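Local coordinates for protein glutamate racemase (Escherichia coli, PDB 2JFN) that belongs to the Asp/Glu/Hydantoin racemase family and holds glutamic acid and uridine-5'-diphosphate-N-acetylmuramoyl-L-alanine at two sites, at residues A[67-70]-A[71-75]; A[88-92]-A[93-97]; A[235-239]-A[240-244]. All coordinates share one frame; numbering follows the deposited sequence.

Interaction 1. Residues A[67-70]-A[71-75]; sequences FIVE and RVVAI
Phe67 and Arg71 sit one turn apart on helix 65-82, and their side chains run side by side in the same direction. This is an i to i+4 contact of an alpha helix that covers the mixed sheet of a racemase-family fold. Arg71 buries the most surface here. Its CB lies over one face of the Phe67 ring, offset toward the rim and 4.1 Å from the centroid, in a CH-pi contact. The aliphatic chain then passes the far end of the ring. CG of Arg71 is 3.7 Å from CZ of Phe67, and CD of Arg71 is 3.9 Å from that same CZ. A bend at chi2 (63°) turns the Arg71 chain, which is extended beyond it. The guanidinium finishes 21° from the plane of the Phe67 ring. Ile75 CG1 lies over one guanidinium face, toward its rim. The charge is met outside the helix: NE forms a salt bridge with Asp54, and NH1 forms one with the terminal carboxylate of Gly285. These partners probably fix the rotation of the group and balance its buried charge.

Glu70 contributes through its backbone. Its O accepts a bond from Ala74 N at 3.0 Å, while its CB points away from the next turn and the residue is exposed. Arg71 N likewise donates to Phe67 O, at 2.8 Å.

The buried side of the helix carries Ile68 and Val72. Their CG2 methyls meet at 4.1 Å, next to helix 93-106 and strand 21-28: Ile68 touches Ser99 and Val72 touches Phe27. Beside these methyls, Val72 N gives a nearly straight bond of 2.9 Å to Ile68 O, with an N-H...O angle of 172°.

Interaction 2. Residues A[88-92]-A[93-97]; sequences AVVAC and NTAST. With GLU (glutamic acid), chain B.
The turn from strand 87-90 into helix 93-106 forms part of the glutamic acid pocket, and here Cys92 meets Thr94, Ala95 and Ser96. Cys92 O accepts two backbone bonds from Ala95 and Ser96, in the turn into the helix. Ser96 N reaches it at 2.8 Å, nearly in line with the carbonyl, while Ala95 N comes from above the carbonyl plane at 3.2 Å. Cys92 SG lies 3.2 Å from Thr94 OG1 and also packs on Ala95 CB. That methyl touches Val90 CG1 as well.

The alpha-carboxylate of the ligand is gripped by three bonds from this turn. Asn93 N donates to ligand O at 2.8 Å. Thr94 N and Thr94 OG1 both donate to OXT, each at 2.9 Å. With chi1 at 53°, Thr94 OG1 sits between its backbone N and carbonyl carbon, close enough to N for both to reach one oxygen. Ser96 OG lies 2.9 Å from Val90 O and is hydrogen-bonded to Val114 N.

The contact opens a beta-alpha-beta unit. Its strand pairs with strands 21-28 and 111-112, and Val89 packs against helices 33-43 and 228-241.

Interaction 3. Residues A[235-239]-A[240-244]; sequences TAWLL and EHEAP
His241 stands over one face of the Trp237 indole, one helical turn on, with the two side chains crossing at about a right angle. Its CB stands almost directly over the six-membered ring, 4.2 Å from the centroid and 9° off the normal, in a CH-pi contact. CG follows over the same face, toward the rim. ND1 comes down closest, only 3.0 Å from Trp237 CE2, and CE1 is 3.1 Å from Trp237 NE1. Both separations are short, so their exact values are doubtful. CD2 lies on the side away from the indole, near Trp237 O. NE2 is farther from the indole than ND1, and its nearest atom there is Trp237 NE1. The two rings make an edge-to-face pair, with the imidazole edge toward the five-membered ring and the planes at 68°.

The pair marks the C-terminal end of helix 228-241, where the bonding pattern changes. Trp237 O accepts from both Glu240 N and His241 N. Leu238 O accepts from Glu242 N at 2.8 Å and from Ala243 N at 2.8 Å. These two donors approach opposite faces of its plane, and the second is an i to i+5 bond. Glu242 is the first residue to leave helical geometry.

The Glu242 chain is extended beyond CG and carries its carboxylate to the indole edge. OE2 of Glu242 lies 3.3 Å from Trp237 CZ3 and 3.4 Å from Leu238 CD2. The ring and carboxylate planes stand nearly perpendicular. Beyond the turn, Ala243 CB meets Leu239 CD2 at 3.8 Å, and Leu239 also touches Leu87 of strand 87-90. On the exposed side, a water donates to both Ala236 O and Glu240 OE2.

Interaction 2 lies between the other two and touches both. Its centre is about 11 Å from that of interaction 1, where Ile68 CD1 packs 3.6 Å from Thr94 O and Val72 CG2 meets Ala95 CB. Helix 65-82 thus backs the turn that binds glutamic acid, with the Ile68 side chain about 7 Å from that ligand. Interaction 3 is about 18 Å away, centre to centre, and touches interaction 2 by packing, Thr235 OG1 on Val89 CG2 at 4.0 Å. The side chains of Ser96 and Leu238 each come within about 6 Å of uridine-5'-diphosphate-N-acetylmuramoyl-L-alanine. Interactions 1 and 3 do not touch; their nearest atoms are about 15 Å apart.

Interaction 1. Residues A[67-70]-A[71-75]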
ATOM      1  N   PHE A  67       0.953  18.078  -5.624  1.00 32.84           N
ATOM      2  CA  PHE A  67      -0.184  17.501  -6.330  1.00 31.99           C
ATOM      3  C   PHE A  67      -0.763  16.347  -5.514  1.00 31.40           C
ATOM      4  O   PHE A  67      -1.968  16.294  -5.273  1.00 31.16           O
ATOM      5  CB  PHE A  67       0.229  16.968  -7.708  1.00 31.83           C
ATOM      6  CG  PHE A  67      -0.783  16.035  -8.312  1.00 31.22           C
ATOM      7  CD1 PHE A  67      -1.970  16.526  -8.854  1.00 31.15           C
ATOM      8  CD2 PHE A  67      -0.591  14.658  -8.258  1.00 31.38           C
ATOM      9  CE1 PHE A  67      -2.957  15.655  -9.330  1.00 30.97           C
ATOM     10  CE2 PHE A  67      -1.574  13.779  -8.731  1.00 31.33           C
ATOM     11  CZ  PHE A  67      -2.758  14.283  -9.267  1.00 30.62           C
ATOM     12  N   ILE A  68       0.106  15.429  -5.097  1.00 30.67           N
ATOM     13  CA  ILE A  68      -0.307  14.261  -4.325  1.00 30.11           C
ATOM     14  C   ILE A  68      -1.166  14.597  -3.102  1.00 30.38           C
ATOM     15  O   ILE A  68      -2.225  14.000  -2.899  1.00 29.53           O
ATOM     16  CB  ILE A  68       0.920  13.428  -3.862  1.00 29.93           C
ATOM     17  CG1 ILE A  68       1.629  12.823  -5.080  1.00 30.20           C
ATOM     18  CG2 ILE A  68       0.478  12.316  -2.911  1.00 29.25           C
ATOM     19  CD1 ILE A  68       2.788  11.900  -4.733  1.00 30.32           C
ATOM     20  N   VAL A  69      -0.714  15.546  -2.286  1.00 30.39           N
ATOM     21  CA  VAL A  69      -1.471  15.923  -1.096  1.00 30.68           C
ATOM     22  C   VAL A  69      -2.876  16.391  -1.465  1.00 30.46           C
ATOM     23  O   VAL A  69      -3.858  15.910  -0.898  1.00 30.83           O
ATOM     24  CB  VAL A  69      -0.756  17.045  -0.302  1.00 31.33           C
ATOM     25  CG1 VAL A  69      -1.612  17.471   0.889  1.00 31.13           C
ATOM     26  CG2 VAL A  69       0.609  16.552   0.176  1.00 31.78           C
ATOM     27  N   GLU A  70      -2.967  17.313  -2.422  1.00 29.88           N
ATOM     28  CA  GLU A  70      -4.257  17.848  -2.853  1.00 30.07           C
ATOM     29  C   GLU A  70      -5.160  16.765  -3.435  1.00 28.57           C
ATOM     30  O   GLU A  70      -6.369  16.732  -3.173  1.00 28.03           O
ATOM     31  CB  GLU A  70      -4.070  18.947  -3.910  1.00 31.73           C
ATOM     32  CG  GLU A  70      -3.381  20.228  -3.424  1.00 35.37           C
ATOM     33  CD  GLU A  70      -4.102  20.897  -2.260  1.00 37.49           C
ATOM     34  OE1 GLU A  70      -5.354  20.942  -2.266  1.00 39.42           O
ATOM     35  OE2 GLU A  70      -3.414  21.389  -1.338  1.00 39.33           O
ATOM     36  N   ARG A  71      -4.564  15.890  -4.233  1.00 26.83           N
ATOM     37  CA  ARG A  71      -5.295  14.810  -4.883  1.00 25.52           C
ATOM     38  C   ARG A  71      -5.882  13.817  -3.887  1.00 24.66           C
ATOM     39  O   ARG A  71      -7.064  13.488  -3.966  1.00 24.09           O
ATOM     40  CB  ARG A  71      -4.376  14.081  -5.867  1.00 25.00           C
ATOM     41  CG  ARG A  71      -5.033  12.947  -6.643  1.00 24.55           C
ATOM     42  CD  ARG A  71      -6.157  13.439  -7.549  1.00 24.30           C
ATOM     43  NE  ARG A  71      -6.658  12.346  -8.385  1.00 24.43           N
ATOM     44  CZ  ARG A  71      -7.721  12.428  -9.178  1.00 24.76           C
ATOM     45  NH1 ARG A  71      -8.417  13.558  -9.255  1.00 24.34           N
ATOM     46  NH2 ARG A  71      -8.094  11.371  -9.887  1.00 24.54           N
ATOM     47  N   VAL A  72      -5.066  13.346  -2.947  1.00 23.70           N
ATOM     48  CA  VAL A  72      -5.552  12.382  -1.967  1.00 23.69           C
ATOM     49  C   VAL A  72      -6.624  13.000  -1.066  1.00 23.44           C
ATOM     50  O   VAL A  72      -7.601  12.339  -0.714  1.00 23.28           O
ATOM     51  CB  VAL A  72      -4.395  11.819  -1.117  1.00 23.55           C
ATOM     52  CG1 VAL A  72      -4.932  10.819  -0.105  1.00 23.48           C
ATOM     53  CG2 VAL A  72      -3.374  11.134  -2.035  1.00 24.07           C
ATOM     54  N   VAL A  73      -6.449  14.263  -0.699  1.00 23.43           N
ATOM     55  CA  VAL A  73      -7.441  14.944   0.125  1.00 23.42           C
ATOM     56  C   VAL A  73      -8.757  15.043  -0.667  1.00 23.35           C
ATOM     57  O   VAL A  73      -9.833  14.846  -0.114  1.00 23.23           O
ATOM     58  CB  VAL A  73      -6.972  16.366   0.528  1.00 24.16           C
ATOM     59  CG1 VAL A  73      -8.139  17.163   1.120  1.00 24.47           C
ATOM     60  CG2 VAL A  73      -5.852  16.274   1.555  1.00 24.03           C
ATOM     61  N   ALA A  74      -8.671  15.334  -1.964  1.00 22.61           N
ATOM     62  CA  ALA A  74      -9.875  15.437  -2.792  1.00 22.36           C
ATOM     63  C   ALA A  74     -10.572  14.078  -2.934  1.00 22.47           C
ATOM     64  O   ALA A  74     -11.800  13.994  -2.898  1.00 21.70           O
ATOM     65  CB  ALA A  74      -9.529  15.995  -4.175  1.00 22.18           C
ATOM     66  N   ILE A  75      -9.798  13.009  -3.103  1.00 22.12           N
ATOM     67  CA  ILE A  75     -10.410  11.698  -3.232  1.00 22.33           C
ATOM     68  C   ILE A  75     -11.111  11.270  -1.929  1.00 22.41           C
ATOM     69  O   ILE A  75     -12.226  10.756  -1.968  1.00 22.76           O
ATOM     70  CB  ILE A  75      -9.367  10.632  -3.662  1.00 22.09           C
ATOM     71  CG1 ILE A  75      -8.918  10.912  -5.103  1.00 22.35           C
ATOM     72  CG2 ILE A  75      -9.971   9.229  -3.548  1.00 21.64           C
ATOM     73  CD1 ILE A  75      -7.760  10.045  -5.593  1.00 21.88           C
TER

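Interaction 2. Residues A[88-92]-A[93-97]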
ATOM      1  N   ALA A  88     -10.073   5.718   7.637  1.00 26.70           N
ATOM      2  CA  ALA A  88      -9.483   5.630   6.308  1.00 26.24           C
ATOM      3  C   ALA A  88      -8.015   5.221   6.399  1.00 26.33           C
ATOM      4  O   ALA A  88      -7.276   5.676   7.277  1.00 25.93           O
ATOM      5  CB  ALA A  88      -9.597   6.963   5.591  1.00 26.54           C
ATOM      6  N   VAL A  89      -7.603   4.358   5.481  1.00 26.38           N
ATOM      7  CA  VAL A  89      -6.226   3.888   5.431  1.00 26.48           C
ATOM      8  C   VAL A  89      -5.576   4.319   4.127  1.00 26.45           C
ATOM      9  O   VAL A  89      -6.081   4.019   3.045  1.00 26.61           O
ATOM     10  CB  VAL A  89      -6.149   2.348   5.495  1.00 26.98           C
ATOM     11  CG1 VAL A  89      -4.688   1.908   5.516  1.00 26.51           C
ATOM     12  CG2 VAL A  89      -6.899   1.829   6.714  1.00 26.37           C
ATOM     13  N   VAL A  90      -4.469   5.042   4.229  1.00 26.03           N
ATOM     14  CA  VAL A  90      -3.738   5.465   3.051  1.00 26.42           C
ATOM     15  C   VAL A  90      -2.734   4.332   2.851  1.00 26.74           C
ATOM     16  O   VAL A  90      -1.589   4.426   3.292  1.00 26.48           O
ATOM     17  CB  VAL A  90      -3.001   6.797   3.302  1.00 26.37           C
ATOM     18  CG1 VAL A  90      -2.266   7.237   2.043  1.00 26.82           C
ATOM     19  CG2 VAL A  90      -4.011   7.875   3.720  1.00 26.76           C
ATOM     20  N   ALA A  91      -3.192   3.250   2.224  1.00 26.82           N
ATOM     21  CA  ALA A  91      -2.356   2.067   1.989  1.00 27.63           C
ATOM     22  C   ALA A  91      -1.498   2.300   0.762  1.00 28.11           C
ATOM     23  O   ALA A  91      -1.544   1.536  -0.203  1.00 27.96           O
ATOM     24  CB  ALA A  91      -3.240   0.844   1.795  1.00 27.04           C
ATOM     25  N   CYS A  92      -0.701   3.361   0.836  1.00 29.18           N
ATOM     26  CA  CYS A  92       0.154   3.796  -0.252  1.00 30.48           C
ATOM     27  C   CYS A  92       1.346   4.557   0.341  1.00 31.39           C
ATOM     28  O   CYS A  92       1.168   5.623   0.924  1.00 31.00           O
ATOM     29  CB  CYS A  92      -0.680   4.721  -1.149  1.00 30.27           C
ATOM     30  SG  CYS A  92       0.175   5.590  -2.453  1.00 30.88           S
ATOM     31  N   ASN A  93       2.555   4.015   0.191  1.00 32.97           N
ATOM     32  CA  ASN A  93       3.756   4.665   0.727  1.00 34.50           C
ATOM     33  C   ASN A  93       4.050   6.029   0.109  1.00 35.02           C
ATOM     34  O   ASN A  93       4.417   6.972   0.816  1.00 35.62           O
ATOM     35  CB  ASN A  93       4.986   3.766   0.553  1.00 35.30           C
ATOM     36  CG  ASN A  93       4.904   2.498   1.370  1.00 36.40           C
ATOM     37  OD1 ASN A  93       4.210   1.544   0.999  1.00 37.59           O
ATOM     38  ND2 ASN A  93       5.611   2.475   2.497  1.00 36.95           N
ATOM     39  N   THR A  94       3.895   6.135  -1.207  1.00 35.16           N
ATOM     40  CA  THR A  94       4.155   7.391  -1.901  1.00 36.16           C
ATOM     41  C   THR A  94       3.155   8.486  -1.551  1.00 36.39           C
ATOM     42  O   THR A  94       3.322   9.634  -1.954  1.00 37.04           O
ATOM     43  CB  THR A  94       4.148   7.198  -3.437  1.00 36.42           C
ATOM     44  OG1 THR A  94       2.933   6.545  -3.836  1.00 36.99           O
ATOM     45  CG2 THR A  94       5.333   6.357  -3.869  1.00 36.28           C
ATOM     46  N   ALA A  95       2.114   8.143  -0.804  1.00 36.62           N
ATOM     47  CA  ALA A  95       1.114   9.143  -0.429  1.00 37.07           C
ATOM     48  C   ALA A  95       1.030   9.368   1.072  1.00 37.26           C
ATOM     49  O   ALA A  95       0.839  10.497   1.519  1.00 37.43           O
ATOM     50  CB  ALA A  95      -0.263   8.743  -0.968  1.00 36.87           C
ATOM     51  N   SER A  96       1.180   8.301   1.846  1.00 37.85           N
ATOM     52  CA  SER A  96       1.079   8.399   3.296  1.00 38.98           C
ATOM     53  C   SER A  96       1.802   9.585   3.905  1.00 39.55           C
ATOM     54  O   SER A  96       1.175  10.572   4.284  1.00 40.03           O
ATOM     55  CB  SER A  96       1.575   7.118   3.962  1.00 38.43           C
ATOM     56  OG  SER A  96       0.522   6.184   4.102  1.00 39.50           O
ATOM     57  N   THR A  97       3.120   9.485   4.000  1.00 40.03           N
ATOM     58  CA  THR A  97       3.916  10.549   4.595  1.00 40.80           C
ATOM     59  C   THR A  97       3.393  11.958   4.322  1.00 40.13           C
ATOM     60  O   THR A  97       2.841  12.617   5.215  1.00 40.25           O
ATOM     61  CB  THR A  97       5.373  10.461   4.125  1.00 41.54           C
ATOM     62  OG1 THR A  97       5.447  10.727   2.716  1.00 43.65           O
ATOM     63  CG2 THR A  97       5.915   9.066   4.392  1.00 42.47           C
TER
HETATM   64  N   GLU B1287       1.083   1.319  -3.726  1.00 27.57           N
HETATM   65  CA  GLU B1287       2.295   2.068  -4.070  1.00 28.20           C
HETATM   66  C   GLU B1287       2.864   2.677  -2.803  1.00 28.44           C
HETATM   67  O   GLU B1287       2.812   2.023  -1.699  1.00 28.04           O
HETATM   68  CB  GLU B1287       1.953   3.167  -5.089  1.00 28.42           C
HETATM   69  CG  GLU B1287       2.993   3.186  -6.232  1.00 28.59           C
HETATM   70  CD  GLU B1287       2.850   4.444  -7.078  1.00 29.41           C
HETATM   71  OE1 GLU B1287       3.844   4.950  -7.593  1.00 29.10           O
HETATM   72  OE2 GLU B1287       1.742   4.958  -7.263  1.00 28.72           O
HETATM   73  OXT GLU B1287       3.406   3.831  -2.833  1.00 29.50           O

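Interaction 3. Residues A[235-239]-A[240-244]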
ATOM      1  N   THR A 235      -5.693  -0.620  12.796  1.00 32.93           N
ATOM      2  CA  THR A 235      -7.056  -0.324  12.358  1.00 33.19           C
ATOM      3  C   THR A 235      -8.058  -0.801  13.407  1.00 33.74           C
ATOM      4  O   THR A 235      -8.984  -0.070  13.777  1.00 33.08           O
ATOM      5  CB  THR A 235      -7.357  -1.000  10.997  1.00 32.74           C
ATOM      6  OG1 THR A 235      -6.543  -0.392   9.987  1.00 32.01           O
ATOM      7  CG2 THR A 235      -8.835  -0.845  10.614  1.00 32.30           C
ATOM      8  N   ALA A 236      -7.859  -2.022  13.893  1.00 34.60           N
ATOM      9  CA  ALA A 236      -8.734  -2.585  14.915  1.00 35.65           C
ATOM     10  C   ALA A 236      -8.666  -1.743  16.191  1.00 36.35           C
ATOM     11  O   ALA A 236      -9.675  -1.545  16.865  1.00 36.64           O
ATOM     12  CB  ALA A 236      -8.333  -4.026  15.214  1.00 35.86           C
ATOM     13  N   TRP A 237      -7.481  -1.239  16.524  1.00 37.16           N
ATOM     14  CA  TRP A 237      -7.336  -0.424  17.726  1.00 38.00           C
ATOM     15  C   TRP A 237      -8.074   0.912  17.581  1.00 38.01           C
ATOM     16  O   TRP A 237      -8.723   1.381  18.520  1.00 37.78           O
ATOM     17  CB  TRP A 237      -5.860  -0.144  18.019  1.00 38.98           C
ATOM     18  CG  TRP A 237      -5.631   0.492  19.369  1.00 40.50           C
ATOM     19  CD1 TRP A 237      -5.570  -0.148  20.579  1.00 41.31           C
ATOM     20  CD2 TRP A 237      -5.468   1.890  19.648  1.00 40.98           C
ATOM     21  NE1 TRP A 237      -5.376   0.766  21.591  1.00 41.47           N
ATOM     22  CE2 TRP A 237      -5.310   2.023  21.048  1.00 41.43           C
ATOM     23  CE3 TRP A 237      -5.441   3.044  18.854  1.00 41.27           C
ATOM     24  CZ2 TRP A 237      -5.128   3.265  21.670  1.00 41.56           C
ATOM     25  CZ3 TRP A 237      -5.261   4.280  19.473  1.00 41.51           C
ATOM     26  CH2 TRP A 237      -5.106   4.378  20.868  1.00 41.65           C
ATOM     27  N   LEU A 238      -7.965   1.523  16.406  1.00 37.56           N
ATOM     28  CA  LEU A 238      -8.614   2.804  16.154  1.00 37.57           C
ATOM     29  C   LEU A 238     -10.128   2.670  16.088  1.00 37.81           C
ATOM     30  O   LEU A 238     -10.856   3.568  16.514  1.00 37.91           O
ATOM     31  CB  LEU A 238      -8.085   3.420  14.857  1.00 36.67           C
ATOM     32  CG  LEU A 238      -6.623   3.861  14.912  1.00 36.43           C
ATOM     33  CD1 LEU A 238      -6.158   4.285  13.538  1.00 36.24           C
ATOM     34  CD2 LEU A 238      -6.467   5.005  15.902  1.00 36.56           C
ATOM     35  N   LEU A 239     -10.608   1.556  15.554  1.00 38.48           N
ATOM     36  CA  LEU A 239     -12.045   1.352  15.469  1.00 39.58           C
ATOM     37  C   LEU A 239     -12.601   1.189  16.881  1.00 40.79           C
ATOM     38  O   LEU A 239     -13.799   1.357  17.112  1.00 40.92           O
ATOM     39  CB  LEU A 239     -12.361   0.113  14.629  1.00 39.09           C
ATOM     40  CG  LEU A 239     -12.088   0.253  13.124  1.00 38.87           C
ATOM     41  CD1 LEU A 239     -12.317  -1.076  12.430  1.00 38.45           C
ATOM     42  CD2 LEU A 239     -12.991   1.334  12.537  1.00 38.47           C
ATOM     43  N   GLU A 240     -11.716   0.875  17.821  1.00 41.65           N
ATOM     44  CA  GLU A 240     -12.117   0.675  19.207  1.00 42.84           C
ATOM     45  C   GLU A 240     -11.974   1.909  20.077  1.00 43.09           C
ATOM     46  O   GLU A 240     -12.808   2.153  20.944  1.00 43.08           O
ATOM     47  CB  GLU A 240     -11.303  -0.462  19.835  1.00 43.65           C
ATOM     48  CG  GLU A 240     -11.608  -1.842  19.272  1.00 45.38           C
ATOM     49  CD  GLU A 240     -13.083  -2.191  19.361  1.00 46.58           C
ATOM     50  OE1 GLU A 240     -13.654  -2.088  20.473  1.00 47.04           O
ATOM     51  OE2 GLU A 240     -13.671  -2.569  18.319  1.00 47.22           O
ATOM     52  N   HIS A 241     -10.925   2.691  19.847  1.00 43.49           N
ATOM     53  CA  HIS A 241     -10.680   3.862  20.674  1.00 44.38           C
ATOM     54  C   HIS A 241     -10.809   5.250  20.034  1.00 44.07           C
ATOM     55  O   HIS A 241     -10.644   6.253  20.730  1.00 44.13           O
ATOM     56  CB  HIS A 241      -9.291   3.731  21.312  1.00 45.65           C
ATOM     57  CG  HIS A 241      -9.098   2.461  22.087  1.00 47.27           C
ATOM     58  ND1 HIS A 241      -7.888   2.106  22.645  1.00 47.83           N
ATOM     59  CD2 HIS A 241      -9.957   1.457  22.385  1.00 47.86           C
ATOM     60  CE1 HIS A 241      -8.009   0.938  23.250  1.00 48.31           C
ATOM     61  NE2 HIS A 241      -9.255   0.521  23.107  1.00 48.70           N
ATOM     62  N   GLU A 242     -11.112   5.329  18.738  1.00 43.53           N
ATOM     63  CA  GLU A 242     -11.206   6.643  18.096  1.00 42.98           C
ATOM     64  C   GLU A 242     -12.237   6.853  16.990  1.00 42.31           C
ATOM     65  O   GLU A 242     -12.703   7.972  16.788  1.00 42.11           O
ATOM     66  CB  GLU A 242      -9.837   7.043  17.536  1.00 43.70           C
ATOM     67  CG  GLU A 242      -8.798   7.380  18.583  1.00 44.78           C
ATOM     68  CD  GLU A 242      -7.454   7.705  17.968  1.00 45.69           C
ATOM     69  OE1 GLU A 242      -7.421   8.433  16.948  1.00 45.73           O
ATOM     70  OE2 GLU A 242      -6.428   7.242  18.510  1.00 46.45           O
ATOM     71  N   ALA A 243     -12.586   5.794  16.270  1.00 41.35           N
ATOM     72  CA  ALA A 243     -13.527   5.911  15.159  1.00 40.63           C
ATOM     73  C   ALA A 243     -14.951   6.318  15.529  1.00 40.38           C
ATOM     74  O   ALA A 243     -15.545   5.780  16.466  1.00 39.78           O
ATOM     75  CB  ALA A 243     -13.563   4.606  14.374  1.00 40.62           C
ATOM     76  N   PRO A 244     -15.518   7.284  14.788  1.00 39.91           N
ATOM     77  CA  PRO A 244     -16.887   7.735  15.055  1.00 39.80           C
ATOM     78  C   PRO A 244     -17.853   6.654  14.576  1.00 39.90           C
ATOM     79  O   PRO A 244     -17.477   5.793  13.778  1.00 39.34           O
ATOM     80  CB  PRO A 244     -16.990   9.023  14.239  1.00 39.91           C
ATOM     81  CG  PRO A 244     -16.085   8.741  13.062  1.00 39.75           C
ATOM     82  CD  PRO A 244     -14.890   8.097  13.729  1.00 39.77           C
TER
HETATM   83  O   HOH W   1     -11.987  -3.269  16.353  1.00 57.15           O